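Type III secretion T3S chaperone (Chlamydia trachomatis, PDB 3K29) is of unknown function but, as a YscO homolog, probably serves as a chaperone-like, coiled-coil component of the type III secretion apparatus. Local coordinates at residues Asp16-Asp19 against Arg20-Val24; Lys106-Glu109 against Arg110-Glu114. One frame throughout, in Å; residues are numbered along the deposited sequence. Where two conformers were deposited one is given.

Interaction 1 of 2, residues Asp16-Asp19 against Arg20-Val24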
ATOM      1  N   ASP A  16      11.209 -12.071  -6.031  1.00 23.01           N
ATOM      2  CA  ASP A  16      10.475 -11.346  -7.062  1.00 23.60           C
ATOM      3  C   ASP A  16       9.090 -10.872  -6.614  1.00 23.65           C
ATOM      4  O   ASP A  16       8.677  -9.771  -6.982  1.00 22.83           O
ATOM      5  CB  ASP A  16      10.358 -12.170  -8.340  1.00 23.33           C
ATOM      6  CG  ASP A  16      11.686 -12.261  -9.097  1.00 27.16           C
ATOM      7  OD1 ASP A  16      12.657 -11.535  -8.735  1.00 28.72           O
ATOM      8  OD2 ASP A  16      11.756 -13.051 -10.068  1.00 29.73           O
ATOM      9  N   ARG A  17       8.407 -11.698  -5.818  1.00 23.46           N
ATOM     10  CA  ARG A  17       7.059 -11.414  -5.359  1.00 23.84           C
ATOM     11  C   ARG A  17       7.022 -10.272  -4.374  1.00 24.28           C
ATOM     12  O   ARG A  17       6.041  -9.507  -4.365  1.00 24.68           O
ATOM     13  CB  ARG A  17       6.410 -12.652  -4.741  1.00 23.31           C
ATOM     14  CG  ARG A  17       6.165 -13.750  -5.725  1.00 23.85           C
ATOM     15  CD  ARG A  17       5.136 -14.725  -5.176  1.00 25.75           C
ATOM     16  NE  ARG A  17       3.783 -14.196  -5.325  1.00 28.96           N
ATOM     17  CZ  ARG A  17       2.764 -14.534  -4.537  1.00 30.34           C
ATOM     18  NH1 ARG A  17       2.946 -15.390  -3.541  1.00 28.99           N
ATOM     19  NH2 ARG A  17       1.562 -14.026  -4.739  1.00 28.48           N
ATOM     20  N   VAL A  18       8.050 -10.198  -3.521  1.00 23.68           N
ATOM     21  CA  VAL A  18       8.314  -9.026  -2.683  1.00 23.86           C
ATOM     22  C   VAL A  18       8.582  -7.749  -3.523  1.00 24.67           C
ATOM     23  O   VAL A  18       7.942  -6.711  -3.288  1.00 24.37           O
ATOM     24  CB  VAL A  18       9.410  -9.300  -1.635  1.00 23.98           C
ATOM     25  CG1 VAL A  18       9.841  -8.010  -0.920  1.00 23.72           C
ATOM     26  CG2 VAL A  18       8.909 -10.348  -0.642  1.00 23.22           C
ATOM     27  N   ASP A  19       9.478  -7.833  -4.510  1.00 25.31           N
ATOM     28  CA  ASP A  19       9.689  -6.705  -5.440  1.00 26.85           C
ATOM     29  C   ASP A  19       8.364  -6.221  -5.998  1.00 26.30           C
ATOM     30  O   ASP A  19       8.072  -5.023  -5.921  1.00 26.93           O
ATOM     31  CB  ASP A  19      10.637  -7.059  -6.595  1.00 26.83           C
ATOM     32  CG  ASP A  19      12.068  -7.227  -6.139  1.00 29.75           C
ATOM     33  OD1 ASP A  19      12.282  -7.164  -4.909  1.00 33.22           O
ATOM     34  OD2 ASP A  19      12.979  -7.441  -6.988  1.00 33.44           O
ATOM     35  N   ARG A  20       7.572  -7.144  -6.542  1.00 25.97           N
ATOM     36  CA  ARG A  20       6.284  -6.806  -7.167  1.00 27.21           C
ATOM     37  C   ARG A  20       5.307  -6.143  -6.202  1.00 26.79           C
ATOM     38  O   ARG A  20       4.628  -5.195  -6.582  1.00 27.11           O
ATOM     39  CB  ARG A  20       5.631  -8.008  -7.883  1.00 27.47           C
ATOM     40  CG  ARG A  20       6.491  -8.538  -9.038  1.00 30.50           C
ATOM     41  CD  ARG A  20       5.726  -9.314 -10.090  1.00 33.14           C
ATOM     42  NE  ARG A  20       5.184 -10.547  -9.561  1.00 36.48           N
ATOM     43  CZ  ARG A  20       5.778 -11.736  -9.625  1.00 35.65           C
ATOM     44  NH1 ARG A  20       6.957 -11.883 -10.217  1.00 35.51           N
ATOM     45  NH2 ARG A  20       5.167 -12.783  -9.106  1.00 36.37           N
ATOM     46  N   ALA A  21       5.261  -6.639  -4.963  1.00 25.85           N
ATOM     47  CA  ALA A  21       4.342  -6.131  -3.948  1.00 25.14           C
ATOM     48  C   ALA A  21       4.740  -4.744  -3.444  1.00 24.78           C
ATOM     49  O   ALA A  21       3.880  -3.940  -3.098  1.00 23.86           O
ATOM     50  CB  ALA A  21       4.254  -7.116  -2.759  1.00 25.15           C
ATOM     51  N   GLU A  22       6.046  -4.481  -3.375  1.00 23.37           N
ATOM     52  CA  GLU A  22       6.552  -3.151  -3.058  1.00 23.07           C
ATOM     53  C   GLU A  22       6.113  -2.136  -4.113  1.00 22.23           C
ATOM     54  O   GLU A  22       5.676  -1.029  -3.793  1.00 22.54           O
ATOM     55  CB  GLU A  22       8.092  -3.180  -2.970  1.00 23.42           C
ATOM     56  CG  GLU A  22       8.620  -3.683  -1.640  1.00 23.97           C
ATOM     57  CD  GLU A  22      10.125  -3.896  -1.633  1.00 27.17           C
ATOM     58  OE1 GLU A  22      10.738  -3.906  -2.724  1.00 28.17           O
ATOM     59  OE2 GLU A  22      10.694  -4.079  -0.534  1.00 27.13           O
ATOM     60  N   LYS A  23       6.274  -2.517  -5.370  1.00 21.77           N
ATOM     61  CA  LYS A  23       5.853  -1.715  -6.481  1.00 22.75           C
ATOM     62  C   LYS A  23       4.333  -1.519  -6.430  1.00 22.67           C
ATOM     63  O   LYS A  23       3.836  -0.422  -6.713  1.00 22.65           O
ATOM     64  CB  LYS A  23       6.280  -2.379  -7.793  1.00 22.67           C
ATOM     65  CG  LYS A  23       5.700  -1.741  -9.045  1.00 25.74           C
ATOM     66  CD  LYS A  23       6.314  -2.325 -10.322  1.00 29.30           C
ATOM     67  CE  LYS A  23       6.424  -1.269 -11.449  1.00 31.64           C
ATOM     68  NZ  LYS A  23       7.210  -1.786 -12.653  1.00 32.85           N
ATOM     69  N   VAL A  24       3.591  -2.562  -6.065  1.00 22.59           N
ATOM     70  CA  VAL A  24       2.133  -2.416  -5.961  1.00 22.67           C
ATOM     71  C   VAL A  24       1.720  -1.419  -4.845  1.00 22.92           C
ATOM     72  O   VAL A  24       0.860  -0.576  -5.105  1.00 24.33           O
ATOM     73  CB  VAL A  24       1.390  -3.771  -5.909  1.00 23.07           C
ATOM     74  CG1 VAL A  24      -0.075  -3.590  -5.432  1.00 21.72           C
ATOM     75  CG2 VAL A  24       1.471  -4.495  -7.319  1.00 22.39           C
TER
HETATM   76  O   HOH W   1       3.238 -12.099  -7.328  1.00 26.29           O

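Interaction 2 of 2, residues Lys106-Glu109 against Arg110-Glu114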
ATOM      1  N   LYS A 106      -8.505   1.962   1.379  1.00 26.95           N
ATOM      2  CA  LYS A 106      -8.585   0.530   1.633  1.00 26.88           C
ATOM      3  C   LYS A 106      -7.708  -0.324   0.701  1.00 26.17           C
ATOM      4  O   LYS A 106      -7.047  -1.257   1.143  1.00 24.61           O
ATOM      5  CB  LYS A 106     -10.026   0.083   1.539  1.00 26.92           C
ATOM      6  CG  LYS A 106     -10.916   0.602   2.646  1.00 27.82           C
ATOM      7  CD  LYS A 106     -12.255  -0.106   2.537  1.00 30.58           C
ATOM      8  CE  LYS A 106     -13.206   0.354   3.589  1.00 33.07           C
ATOM      9  NZ  LYS A 106     -14.141  -0.774   3.907  1.00 34.97           N
ATOM     10  N   GLU A 107      -7.710  -0.002  -0.592  1.00 26.39           N
ATOM     11  CA  GLU A 107      -6.772  -0.644  -1.535  1.00 26.66           C
ATOM     12  C   GLU A 107      -5.302  -0.539  -1.135  1.00 26.40           C
ATOM     13  O   GLU A 107      -4.579  -1.519  -1.236  1.00 26.18           O
ATOM     14  CB  GLU A 107      -6.987  -0.151  -2.968  1.00 27.76           C
ATOM     15  CG  GLU A 107      -8.100  -0.862  -3.649  1.00 26.97           C
ATOM     16  CD  GLU A 107      -7.804  -2.336  -3.790  1.00 31.93           C
ATOM     17  OE1 GLU A 107      -8.419  -3.153  -3.067  1.00 30.61           O
ATOM     18  OE2 GLU A 107      -6.920  -2.672  -4.606  1.00 35.17           O
ATOM     19  N   LEU A 108      -4.870   0.624  -0.660  1.00 25.30           N
ATOM     20  CA  LEU A 108      -3.542   0.757  -0.064  1.00 25.35           C
ATOM     21  C   LEU A 108      -3.301  -0.132   1.160  1.00 25.16           C
ATOM     22  O   LEU A 108      -2.253  -0.765   1.238  1.00 26.15           O
ATOM     23  CB  LEU A 108      -3.228   2.213   0.311  1.00 24.34           C
ATOM     24  CG  LEU A 108      -1.889   2.526   0.971  1.00 25.13           C
ATOM     25  CD1 LEU A 108      -0.687   1.982   0.174  1.00 25.17           C
ATOM     26  CD2 LEU A 108      -1.726   4.023   1.142  1.00 24.64           C
ATOM     27  N   GLU A 109      -4.243  -0.152   2.105  1.00 24.43           N
ATOM     28  CA  GLU A 109      -4.125  -0.981   3.303  0.60 23.99           C
ATOM     29  C   GLU A 109      -3.964  -2.443   2.873  1.00 23.74           C
ATOM     30  O   GLU A 109      -3.127  -3.161   3.421  1.00 23.88           O
ATOM     31  CB  GLU A 109      -5.360  -0.808   4.207  0.60 24.11           C
ATOM     32  CG  GLU A 109      -5.592   0.617   4.696  0.60 23.96           C
ATOM     33  CD  GLU A 109      -6.920   0.810   5.452  0.60 25.90           C
ATOM     34  OE1 GLU A 109      -7.582  -0.174   5.838  0.60 26.58           O
ATOM     35  OE2 GLU A 109      -7.302   1.966   5.668  0.60 25.80           O
ATOM     36  N   ARG A 110      -4.771  -2.870   1.901  1.00 22.56           N
ATOM     37  CA  ARG A 110      -4.740  -4.234   1.398  1.00 22.59           C
ATOM     38  C   ARG A 110      -3.382  -4.585   0.739  1.00 23.06           C
ATOM     39  O   ARG A 110      -2.845  -5.665   0.958  1.00 22.77           O
ATOM     40  CB  ARG A 110      -5.870  -4.450   0.410  1.00 22.28           C
ATOM     41  CG  ARG A 110      -7.261  -4.415   1.039  1.00 21.84           C
ATOM     42  CD  ARG A 110      -8.295  -4.666  -0.009  1.00 22.45           C
ATOM     43  NE  ARG A 110      -9.629  -4.433   0.508  1.00 21.84           N
ATOM     44  CZ  ARG A 110     -10.443  -3.471   0.082  1.00 24.84           C
ATOM     45  NH1 ARG A 110     -10.079  -2.660  -0.904  1.00 26.35           N
ATOM     46  NH2 ARG A 110     -11.643  -3.325   0.636  1.00 23.46           N
ATOM     47  N   ALA A 111      -2.822  -3.651  -0.017  1.00 23.49           N
ATOM     48  CA  ALA A 111      -1.525  -3.860  -0.660  1.00 24.74           C
ATOM     49  C   ALA A 111      -0.404  -4.010   0.342  1.00 25.98           C
ATOM     50  O   ALA A 111       0.508  -4.816   0.122  1.00 26.05           O
ATOM     51  CB  ALA A 111      -1.204  -2.736  -1.664  1.00 24.11           C
ATOM     52  N   GLU A 112      -0.451  -3.236   1.432  1.00 26.96           N
ATOM     53  CA  GLU A 112       0.553  -3.341   2.493  1.00 28.08           C
ATOM     54  C   GLU A 112       0.464  -4.647   3.301  1.00 28.00           C
ATOM     55  O   GLU A 112       1.513  -5.206   3.669  1.00 28.01           O
ATOM     56  CB  GLU A 112       0.480  -2.130   3.429  1.00 29.06           C
ATOM     57  CG  GLU A 112       0.404  -0.849   2.640  1.00 32.32           C
ATOM     58  CD  GLU A 112       0.877   0.330   3.415  1.00 37.91           C
ATOM     59  OE1 GLU A 112       2.008   0.792   3.120  1.00 39.64           O
ATOM     60  OE2 GLU A 112       0.128   0.797   4.315  1.00 40.51           O
ATOM     61  N   VAL A 113      -0.767  -5.112   3.579  1.00 27.25           N
ATOM     62  CA  VAL A 113      -1.002  -6.454   4.127  1.00 26.15           C
ATOM     63  C   VAL A 113      -0.364  -7.484   3.176  1.00 26.24           C
ATOM     64  O   VAL A 113       0.337  -8.398   3.616  1.00 24.28           O
ATOM     65  CB  VAL A 113      -2.517  -6.782   4.343  1.00 26.53           C
ATOM     66  CG1 VAL A 113      -2.705  -8.264   4.791  1.00 25.25           C
ATOM     67  CG2 VAL A 113      -3.162  -5.825   5.392  1.00 26.22           C
ATOM     68  N   GLU A 114      -0.587  -7.324   1.870  1.00 26.49           N
ATOM     69  CA  GLU A 114      -0.029  -8.272   0.891  1.00 27.45           C
ATOM     70  C   GLU A 114       1.505  -8.282   0.857  1.00 27.08           C
ATOM     71  O   GLU A 114       2.104  -9.363   0.810  1.00 27.77           O
ATOM     72  CB  GLU A 114      -0.625  -8.082  -0.508  1.00 27.88           C
ATOM     73  CG  GLU A 114      -2.087  -8.464  -0.553  1.00 30.33           C
ATOM     74  CD  GLU A 114      -2.313  -9.793   0.158  1.00 35.45           C
ATOM     75  OE1 GLU A 114      -1.773 -10.820  -0.322  1.00 35.90           O
ATOM     76  OE2 GLU A 114      -2.990  -9.806   1.218  1.00 38.90           O
TER

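Interaction 1 of 2, residues Asp16-Asp19 against Arg20-Val24
The guanidinium groups of R17 and R20 lie next to each other with their planes turned 40° apart, and neither stacks on the other. At the edge of the R17 group, in its plane, sits a water molecule; one face of the R20 group is covered by the D16 carbonyl, offset toward the rim, and by CA of R17. The water accepts from both arginines, from R17 NE at 3.0 Å and from R20 NH2 at 2.7 Å, so it is gripped by two cationic N-H groups. R20 reaches it because its chain bends at chi3 (-66°), folding the guanidinium back toward the N-terminal end of the helix; on the way R20 CG passes 3.2 Å from D16 O, and R20 NH2 ends 3.7 Å from R17 CG. R17 also has a weak, long ion pair with E121.

Below these side chains run the i to i+4 bonds of the alpha-helix, such as R20 N to D16 O at 2.9 Å. On another side of the same helix, E22 crosses V18 obliquely, with V18 CG1 4.0 Å from E22 OE2. That carboxylate makes its salt bridge to R119 on helix 70-160, which also touches V18, so this side faces helix 70-160; V18 and the 20-24 segment fall in a predicted coiled-coil region. The like-charged R17 NE and R20 NH2 are only 4.3 Å apart. The shared water bridges the two groups from beside the line joining them and presents its oxygen to each, which probably eases their repulsion.

Interaction 2 of 2, residues Lys106-Glu109 against Arg110-Glu114
An i to i+3 salt bridge on the surface of an alpha-helix, within the long antiparallel helical hairpin of this protein, joins E107 to R110. E107 bends at chi2 (-63°), which curls its carboxylate toward the following turn and sets OE1 2.8 Å from R110 NH1. The bond is bent, with an N-H...O angle of 140°: OE1 offers the lone pair turned away from its other oxygen, and it sits 24° out of the guanidinium plane.

R110 runs extended from CG to NE, back along the helix toward its N-terminal end, and K106 lies over one face of its guanidinium, with K106 CB 3.9 Å from R110 CZ. The lysine thus adds its aliphatic part to the contact while its ammonium leads away, with K106 NZ still 4.8 Å from the like-charged R110 NH2.

On the side facing helix 8-66 the chemistry changes. L108 and A111 are buried there, L108 against R29 and L32 and A111 against K28. E112, whose carboxylate has a weak, long ion pair with R29, crosses L108 through its CG methylene: E112 CG lies 3.9 Å from L108 CD1 and 3.0 Å from L108 O.

Both contacts lie within one continuous helix each, between residues mostly three or four apart, and they illustrate how a long helical hairpin divides its chemistry between inner and outer sides. Interaction 1 belongs to helix 8-66 and is a surface contact without a buried residue; interaction 2 belongs to helix 70-160 and is partly buried. Their centres are about 13 Å apart, and the two contacts touch directly where V24 CG1 packs on A111 CB at 4.0 Å. In each an arginine reaches back along its own helix, but it meets a like charge through water in interaction 1 and an opposite charge directly in interaction 2. The glutamate facing the partner helix has a salt bridge in 16-24, but only a weak, long ion pair in 106-114.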